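Local coordinates for dimethyl-sulfide monooxygenase (Hyphomicrobium sulfonivorans, PDB 6AK1), which oxidises dimethyl sulfide to methanethiol and formaldehyde with NADH, oxygen and an FMN cofactor, the first step of dimethyl sulfide degradation, at residues 279-284 / 369-374; 283-288 / 409-414; 324-329 / 354-359. All coordinates share one frame; numbering follows the deposited sequence.

Interaction 1: residues 279-284 / 369-374; sequences MLLTVI and PVLVGG
T282 O accepts from L371 N in a parallel beta ladder in which the short strand 370-372 lies beside strand 276-284 of the TIM barrel of this luciferase-like monooxygenase. Four backbone hydrogen bonds carry the pairing. The one from L371 N to T282 O is the shortest, at 2.8 Å, and the last runs from G373 N to I284 O. The pairs T282-V370 and I284-V372 turn their side chains to one face of the sheet, with I284 CB 4.1 Å from V372 CG2, while V283 and L371 turn to the other. At the entrance to the ladder P369 offers its ring carbon CG to two side chains: L281 CD1 comes within 3.8 Å of P369 CG, and the terminal CE of M279 reaches the same carbon at 3.9 Å. L281 can do so because its CG stands opposite the backbone N (chi1 -176°), which lets CD1 also approach L371 CB. Further out, helix 375-388 packs on L281, V283 and L371, and helix 289-300 on I284 and V372. P369 O has two donors, since besides T282 N it accepts from a bridging water, which in turn accepts a hydrogen bond from T282 OG1, the water oxygen lying 2.8 Å from T282 OG1.

Interaction 2: residues 283-288 / 409-414; sequences VITGDS and IDYIVP
Y411 meets the chain at G286 and D287, and its side chain can be followed outward from the helix to show how a ring uses a glycine as a platform. The first atom, CB, lies 4.1 Å from T285 OG1, at the near end of the contact. With CG set opposite the carbonyl carbon (chi1 -68°), the ring then lies over the peptide of G286. CG and CD1 come over the carbonyl group of G286, CD1 standing 3.5 Å from G286 C. On the other flank CD2 and CE2 approach G286 CA. That CA sits almost exactly over the middle of the ring, 3.6 Å from the centroid of Y411 and only 8° off the ring normal, a CH-pi contact with the full face. Farther along, CE1 meets the start of the next residue, 3.3 Å from D287 N, which approaches the ring obliquely, and 4.0 Å from D287 CB. At the tip, OH is nearest to D287 N, at 4.1 Å, and no hydrogen bond joins the two segments.

I412, one residue on, completes the contact on the buried side. Its CD1 lies 3.6 Å from T285 OG1, while its CG1 packs against T285 CG2. The hydroxyl of T285 is not left to these carbons, because it is hydrogen-bonded to G373 O, and I412 also rests on V378 and L382 of helix 375-388. The chain under the ring is the short link between strand 276-284 and helix 289-300, and S288 at the N-cap of that helix accepts from A291 N through OG. Helix 403-418, one of the outer helices of the TIM barrel, thus packs on the beta-alpha loop that leads from strand 276-284 to helix 289-300.

Interaction 3: residues 324-329 / 354-359; sequences DPDEPL and TVRDVI
V355 and R356 receive the turn 324-327 on the first N-H groups of their helix, and the contact has a close backbone half and a looser charged rim. On the close side V355 N bonds E327 O at 2.8 Å, and R356 N bonds P325 O at 2.9 Å, using a lone pair in the carbonyl plane. V355 CG2 lies 3.6 Å from E327 CG, and deeper in, L329 CD2 packs against V358 CG2; L341 of helix 335-344 backs L329. T354 presses CG2 to within 3.4 Å of D326 O, while its OG1, placed between the backbone N and the carbonyl carbon (chi1 63°), accepts from D357 N. An alanine at this position is likely to leave D357 N without its capping partner and the D326 carbonyl without its methyl neighbour. Toward solvent the grip is thinner. R356 lays one guanidinium face over P325 CB and offers NH1, at the edge, to D326 OD1 at 3.0 Å. This salt bridge is skewed: the nitrogen meets the oxygen from above the carboxylate plane, and the two planes are 54° apart. The pattern is a threonine N-cap, joined by a type I beta turn whose P325 and E327 carbonyls accept the first N-H groups of the helix.

Interactions 1 and 2 start from the same length of chain: both draw on strand 276-284, share V283 and I284, and have centres about 11 Å apart. They touch directly, since G373 of interaction 1 and T285 of interaction 2 are joined by a probable hydrogen bond of 3.0 Å between G373 O and T285 OG1, which ties the ends of the neighbouring strands together. Interaction 3 stands apart, its centre about 23 Å from that of interaction 1 and 31 Å from that of interaction 2. In sequence it falls between the segments of both, and helix 355-362 leads on to strand 370-372. All three lie away from the residues that probably bind FMN, such as D58, T104, H154, Y158 and S230.

Interaction 1: residues 279-284 / 369-374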
loop_
_atom_site.group_PDB
_atom_site.type_symbol
_atom_site.label_atom_id
_atom_site.label_comp_id
_atom_site.label_asym_id
_atom_site.label_seq_id
_atom_site.Cartn_x
_atom_site.Cartn_y
_atom_site.Cartn_z
ATOM N N MET A 279 6.510 3.828 -7.066
ATOM C CA MET A 279 6.845 5.109 -6.475
ATOM C C MET A 279 5.605 5.985 -6.417
ATOM O O MET A 279 4.724 5.900 -7.268
ATOM C CB MET A 279 7.953 5.823 -7.262
ATOM C CG MET A 279 7.598 6.102 -8.719
ATOM S SD MET A 279 8.818 7.114 -9.585
ATOM C CE MET A 279 8.357 8.763 -9.032
ATOM N N LEU A 280 5.547 6.823 -5.400
ATOM C CA LEU A 280 4.484 7.806 -5.293
ATOM C C LEU A 280 4.660 8.873 -6.373
ATOM O O LEU A 280 5.772 9.356 -6.610
ATOM C CB LEU A 280 4.488 8.427 -3.896
ATOM C CG LEU A 280 3.624 9.673 -3.673
ATOM C CD1 LEU A 280 2.175 9.278 -3.796
ATOM C CD2 LEU A 280 3.888 10.270 -2.309
ATOM N N LEU A 281 3.559 9.225 -7.037
ATOM C CA LEU A 281 3.562 10.220 -8.100
ATOM C C LEU A 281 2.152 10.764 -8.253
ATOM O O LEU A 281 1.175 10.006 -8.175
ATOM C CB LEU A 281 4.034 9.641 -9.438
ATOM C CG LEU A 281 4.176 10.620 -10.613
ATOM C CD1 LEU A 281 5.300 11.671 -10.367
ATOM C CD2 LEU A 281 4.465 9.856 -11.873
ATOM N N THR A 282 2.057 12.077 -8.461
ATOM C CA THR A 282 0.809 12.759 -8.785
ATOM C C THR A 282 0.919 13.340 -10.187
ATOM O O THR A 282 1.827 14.131 -10.465
ATOM C CB THR A 282 0.515 13.869 -7.778
ATOM O OG1 THR A 282 0.526 13.317 -6.455
ATOM C CG2 THR A 282 -0.843 14.518 -8.080
ATOM N N VAL A 283 -0.018 12.980 -11.053
ATOM C CA VAL A 283 -0.025 13.406 -12.443
ATOM C C VAL A 283 -1.213 14.337 -12.654
ATOM O O VAL A 283 -2.366 13.942 -12.437
ATOM C CB VAL A 283 -0.091 12.204 -13.396
ATOM C CG1 VAL A 283 -0.210 12.673 -14.856
ATOM C CG2 VAL A 283 1.126 11.317 -13.202
ATOM N N ILE A 284 -0.931 15.571 -13.069
ATOM C CA ILE A 284 -1.944 16.500 -13.559
ATOM C C ILE A 284 -1.741 16.623 -15.062
ATOM O O ILE A 284 -0.669 17.055 -15.515
ATOM C CB ILE A 284 -1.851 17.884 -12.889
ATOM C CG1 ILE A 284 -1.679 17.782 -11.364
ATOM C CG2 ILE A 284 -3.068 18.754 -13.269
ATOM C CD1 ILE A 284 -2.951 17.473 -10.613
ATOM N N PRO A 369 6.749 13.595 -5.843
ATOM C CA PRO A 369 6.854 14.437 -7.036
ATOM C C PRO A 369 5.503 14.657 -7.705
ATOM O O PRO A 369 4.586 13.834 -7.621
ATOM C CB PRO A 369 7.813 13.652 -7.945
ATOM C CG PRO A 369 7.691 12.221 -7.471
ATOM C CD PRO A 369 7.374 12.273 -6.015
ATOM N N VAL A 370 5.390 15.804 -8.368
ATOM C CA VAL A 370 4.207 16.183 -9.131
ATOM C C VAL A 370 4.625 16.341 -10.587
ATOM O O VAL A 370 5.621 17.011 -10.885
ATOM C CB VAL A 370 3.589 17.484 -8.591
ATOM C CG1 VAL A 370 2.359 17.873 -9.395
ATOM C CG2 VAL A 370 3.265 17.321 -7.128
ATOM N N LEU A 371 3.875 15.723 -11.488
ATOM C CA LEU A 371 4.205 15.721 -12.907
ATOM C C LEU A 371 3.056 16.379 -13.660
ATOM O O LEU A 371 1.937 15.852 -13.677
ATOM C CB LEU A 371 4.468 14.297 -13.396
ATOM C CG LEU A 371 4.525 14.030 -14.898
ATOM C CD1 LEU A 371 5.542 14.962 -15.605
ATOM C CD2 LEU A 371 4.847 12.557 -15.156
ATOM N N VAL A 372 3.331 17.530 -14.271
ATOM C CA VAL A 372 2.332 18.335 -14.969
ATOM C C VAL A 372 2.730 18.424 -16.438
ATOM O O VAL A 372 3.878 18.755 -16.749
ATOM C CB VAL A 372 2.214 19.739 -14.346
ATOM C CG1 VAL A 372 1.227 20.596 -15.110
ATOM C CG2 VAL A 372 1.831 19.646 -12.872
ATOM N N GLY A 373 1.800 18.110 -17.334
ATOM C CA GLY A 373 2.084 18.195 -18.756
ATOM C C GLY A 373 1.001 17.530 -19.576
ATOM O O GLY A 373 0.079 16.898 -19.048
ATOM N N GLY A 374 1.117 17.709 -20.898
ATOM C CA GLY A 374 0.304 16.974 -21.843
ATOM C C GLY A 374 0.801 15.549 -22.004
ATOM O O GLY A 374 1.771 15.121 -21.372
HETATM O O HOH W 1 3.036 13.285 -5.285
#

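Interaction 2: residues 283-288 / 409-414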
loop_
_atom_site.group_PDB
_atom_site.type_symbol
_atom_site.label_atom_id
_atom_site.label_comp_id
_atom_site.label_asym_id
_atom_site.label_seq_id
_atom_site.Cartn_x
_atom_site.Cartn_y
_atom_site.Cartn_z
ATOM N N VAL A 283 -0.018 12.980 -11.053
ATOM C CA VAL A 283 -0.025 13.406 -12.443
ATOM C C VAL A 283 -1.213 14.337 -12.654
ATOM O O VAL A 283 -2.366 13.942 -12.437
ATOM C CB VAL A 283 -0.091 12.204 -13.396
ATOM C CG1 VAL A 283 -0.210 12.673 -14.856
ATOM C CG2 VAL A 283 1.126 11.317 -13.202
ATOM N N ILE A 284 -0.931 15.571 -13.069
ATOM C CA ILE A 284 -1.944 16.500 -13.559
ATOM C C ILE A 284 -1.741 16.623 -15.062
ATOM O O ILE A 284 -0.669 17.055 -15.515
ATOM C CB ILE A 284 -1.851 17.884 -12.889
ATOM C CG1 ILE A 284 -1.679 17.782 -11.364
ATOM C CG2 ILE A 284 -3.068 18.754 -13.269
ATOM C CD1 ILE A 284 -2.951 17.473 -10.613
ATOM N N THR A 285 -2.758 16.267 -15.844
ATOM C CA THR A 285 -2.574 16.262 -17.291
ATOM C C THR A 285 -3.816 16.830 -17.980
ATOM O O THR A 285 -4.743 17.341 -17.336
ATOM C CB THR A 285 -2.222 14.851 -17.788
ATOM O OG1 THR A 285 -2.083 14.873 -19.215
ATOM C CG2 THR A 285 -3.305 13.862 -17.418
ATOM N N GLY A 286 -3.804 16.722 -19.307
ATOM C CA GLY A 286 -4.800 17.324 -20.174
ATOM C C GLY A 286 -4.329 17.232 -21.616
ATOM O O GLY A 286 -3.332 16.569 -21.918
ATOM N N ASP A 287 -5.056 17.916 -22.506
ATOM C CA ASP A 287 -4.774 17.761 -23.931
ATOM C C ASP A 287 -3.453 18.400 -24.352
ATOM O O ASP A 287 -2.880 17.984 -25.360
ATOM C CB ASP A 287 -5.901 18.347 -24.775
ATOM C CG ASP A 287 -6.000 17.680 -26.141
ATOM O OD1 ASP A 287 -5.643 16.487 -26.243
ATOM O OD2 ASP A 287 -6.424 18.339 -27.109
ATOM N N SER A 288 -2.955 19.384 -23.606
ATOM C CA SER A 288 -1.715 20.076 -23.929
ATOM C C SER A 288 -0.983 20.411 -22.638
ATOM O O SER A 288 -1.553 20.341 -21.543
ATOM C CB SER A 288 -1.985 21.359 -24.732
ATOM O OG SER A 288 -2.628 22.322 -23.919
ATOM N N ILE A 409 -6.409 7.779 -17.450
ATOM C CA ILE A 409 -6.892 6.790 -18.410
ATOM C C ILE A 409 -7.155 7.437 -19.768
ATOM O O ILE A 409 -6.751 6.909 -20.805
ATOM C CB ILE A 409 -8.141 6.083 -17.858
ATOM C CG1 ILE A 409 -7.785 5.341 -16.567
ATOM C CG2 ILE A 409 -8.733 5.118 -18.906
ATOM C CD1 ILE A 409 -8.995 4.755 -15.838
ATOM N N ASP A 410 -7.797 8.603 -19.783
ATOM C CA ASP A 410 -8.203 9.208 -21.052
ATOM C C ASP A 410 -7.012 9.753 -21.842
ATOM O O ASP A 410 -6.947 9.588 -23.065
ATOM C CB ASP A 410 -9.224 10.322 -20.798
ATOM C CG ASP A 410 -10.548 9.784 -20.261
ATOM O OD1 ASP A 410 -10.782 8.567 -20.355
ATOM O OD2 ASP A 410 -11.353 10.576 -19.748
ATOM N N TYR A 411 -6.079 10.425 -21.172
ATOM C CA TYR A 411 -5.020 11.175 -21.843
ATOM C C TYR A 411 -3.688 10.439 -21.915
ATOM O O TYR A 411 -2.954 10.625 -22.886
ATOM C CB TYR A 411 -4.766 12.503 -21.135
ATOM C CG TYR A 411 -5.857 13.541 -21.203
ATOM C CD1 TYR A 411 -6.049 14.295 -22.350
ATOM C CD2 TYR A 411 -6.646 13.815 -20.091
ATOM C CE1 TYR A 411 -7.019 15.262 -22.403
ATOM C CE2 TYR A 411 -7.621 14.786 -20.134
ATOM C CZ TYR A 411 -7.798 15.514 -21.302
ATOM O OH TYR A 411 -8.756 16.500 -21.369
ATOM N N ILE A 412 -3.325 9.662 -20.894
ATOM C CA ILE A 412 -1.992 9.053 -20.801
ATOM C C ILE A 412 -1.990 7.587 -21.246
ATOM O O ILE A 412 -1.129 7.177 -22.013
ATOM C CB ILE A 412 -1.424 9.192 -19.373
ATOM C CG1 ILE A 412 -1.402 10.658 -18.926
ATOM C CG2 ILE A 412 -0.035 8.568 -19.300
ATOM C CD1 ILE A 412 -0.860 11.622 -19.978
ATOM N N VAL A 413 -2.963 6.791 -20.749
ATOM C CA VAL A 413 -2.962 5.356 -21.106
ATOM C C VAL A 413 -2.945 5.101 -22.580
ATOM O O VAL A 413 -2.224 4.182 -23.015
ATOM C CB VAL A 413 -4.164 4.656 -20.382
ATOM C CG1 VAL A 413 -4.526 3.353 -21.087
ATOM C CG2 VAL A 413 -3.816 4.370 -18.930
ATOM N N PRO A 414 -3.678 5.828 -23.456
ATOM C CA PRO A 414 -3.545 5.570 -24.899
ATOM C C PRO A 414 -2.141 5.818 -25.414
ATOM O O PRO A 414 -1.676 5.082 -26.292
ATOM C CB PRO A 414 -4.559 6.539 -25.530
ATOM C CG PRO A 414 -5.551 6.811 -24.450
ATOM C CD PRO A 414 -4.696 6.873 -23.205
#

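Interaction 3: residues 324-329 / 354-359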
loop_
_atom_site.group_PDB
_atom_site.type_symbol
_atom_site.label_atom_id
_atom_site.label_comp_id
_atom_site.label_asym_id
_atom_site.label_seq_id
_atom_site.Cartn_x
_atom_site.Cartn_y
_atom_site.Cartn_z
ATOM N N ASP A 324 9.235 30.176 10.221
ATOM C CA ASP A 324 9.035 31.524 9.707
ATOM C C ASP A 324 8.528 31.436 8.271
ATOM O O ASP A 324 9.252 30.940 7.389
ATOM C CB ASP A 324 10.341 32.344 9.804
ATOM C CG ASP A 324 10.234 33.714 9.161
ATOM O OD1 ASP A 324 9.092 34.258 9.051
ATOM O OD2 ASP A 324 11.312 34.263 8.805
ATOM N N PRO A 325 7.324 31.935 7.976
ATOM C CA PRO A 325 6.780 31.780 6.613
ATOM C C PRO A 325 7.522 32.578 5.561
ATOM O O PRO A 325 7.431 32.237 4.371
ATOM C CB PRO A 325 5.325 32.270 6.741
ATOM C CG PRO A 325 5.044 32.287 8.222
ATOM C CD PRO A 325 6.355 32.558 8.892
ATOM N N ASP A 326 8.246 33.629 5.954
ATOM C CA ASP A 326 8.852 34.541 4.992
ATOM C C ASP A 326 10.332 34.286 4.731
ATOM O O ASP A 326 10.897 34.925 3.839
ATOM C CB ASP A 326 8.653 35.987 5.449
ATOM C CG ASP A 326 7.203 36.392 5.420
ATOM O OD1 ASP A 326 6.713 36.736 4.325
ATOM O OD2 ASP A 326 6.542 36.332 6.480
ATOM N N GLU A 327 10.973 33.377 5.458
ATOM C CA GLU A 327 12.339 33.034 5.112
ATOM C C GLU A 327 12.356 32.242 3.804
ATOM O O GLU A 327 11.413 31.508 3.507
ATOM C CB GLU A 327 12.992 32.225 6.228
ATOM C CG GLU A 327 12.423 30.838 6.425
ATOM C CD GLU A 327 13.308 29.980 7.306
ATOM O OE1 GLU A 327 13.113 28.733 7.337
ATOM O OE2 GLU A 327 14.207 30.563 7.960
ATOM N N PRO A 328 13.407 32.392 2.996
ATOM C CA PRO A 328 13.525 31.568 1.789
ATOM C C PRO A 328 13.761 30.116 2.150
ATOM O O PRO A 328 14.308 29.800 3.211
ATOM C CB PRO A 328 14.742 32.160 1.066
ATOM C CG PRO A 328 15.554 32.759 2.156
ATOM C CD PRO A 328 14.548 33.313 3.138
ATOM N N LEU A 329 13.339 29.232 1.239
ATOM C CA LEU A 329 13.521 27.792 1.426
ATOM C C LEU A 329 14.976 27.435 1.718
ATOM O O LEU A 329 15.256 26.616 2.603
ATOM C CB LEU A 329 13.028 27.036 0.187
ATOM C CG LEU A 329 13.203 25.514 0.186
ATOM C CD1 LEU A 329 12.566 24.866 1.424
ATOM C CD2 LEU A 329 12.666 24.895 -1.095
ATOM N N THR A 354 9.895 32.034 -0.645
ATOM C CA THR A 354 9.692 31.930 0.790
ATOM C C THR A 354 9.126 30.559 1.142
ATOM O O THR A 354 8.629 29.824 0.283
ATOM C CB THR A 354 8.756 33.027 1.282
ATOM O OG1 THR A 354 7.465 32.870 0.675
ATOM C CG2 THR A 354 9.331 34.403 0.918
ATOM N N VAL A 355 9.227 30.203 2.425
ATOM C CA VAL A 355 8.649 28.940 2.877
ATOM C C VAL A 355 7.147 28.930 2.610
ATOM O O VAL A 355 6.574 27.902 2.233
ATOM C CB VAL A 355 8.985 28.699 4.364
ATOM C CG1 VAL A 355 8.201 27.543 4.927
ATOM C CG2 VAL A 355 10.487 28.432 4.520
ATOM N N ARG A 356 6.502 30.093 2.731
ATOM C CA ARG A 356 5.073 30.187 2.453
ATOM C C ARG A 356 4.749 29.803 1.009
ATOM O O ARG A 356 3.789 29.058 0.761
ATOM C CB ARG A 356 4.578 31.598 2.759
ATOM C CG ARG A 356 3.162 31.845 2.292
ATOM C CD ARG A 356 2.742 33.278 2.508
ATOM N NE ARG A 356 2.531 33.550 3.922
ATOM C CZ ARG A 356 3.334 34.300 4.665
ATOM N NH1 ARG A 356 4.407 34.871 4.119
ATOM N NH2 ARG A 356 3.052 34.484 5.952
ATOM N N ASP A 357 5.545 30.295 0.045
ATOM C CA ASP A 357 5.297 30.009 -1.372
ATOM C C ASP A 357 5.488 28.531 -1.684
ATOM O O ASP A 357 4.747 27.962 -2.492
ATOM C CB ASP A 357 6.225 30.838 -2.272
ATOM C CG ASP A 357 5.906 32.324 -2.257
ATOM O OD1 ASP A 357 4.746 32.699 -2.004
ATOM O OD2 ASP A 357 6.833 33.126 -2.511
ATOM N N VAL A 358 6.495 27.902 -1.078
ATOM C CA VAL A 358 6.735 26.481 -1.312
ATOM C C VAL A 358 5.583 25.642 -0.753
ATOM O O VAL A 358 5.054 24.755 -1.435
ATOM C CB VAL A 358 8.092 26.068 -0.716
ATOM C CG1 VAL A 358 8.327 24.577 -0.892
ATOM C CG2 VAL A 358 9.213 26.870 -1.374
ATOM N N ILE A 359 5.175 25.912 0.496
ATOM C CA ILE A 359 4.114 25.124 1.130
ATOM C C ILE A 359 2.836 25.167 0.296
ATOM O O ILE A 359 2.127 24.156 0.169
ATOM C CB ILE A 359 3.854 25.616 2.569
ATOM C CG1 ILE A 359 5.082 25.388 3.453
ATOM C CG2 ILE A 359 2.618 24.924 3.164
ATOM C CD1 ILE A 359 5.697 24.009 3.302
#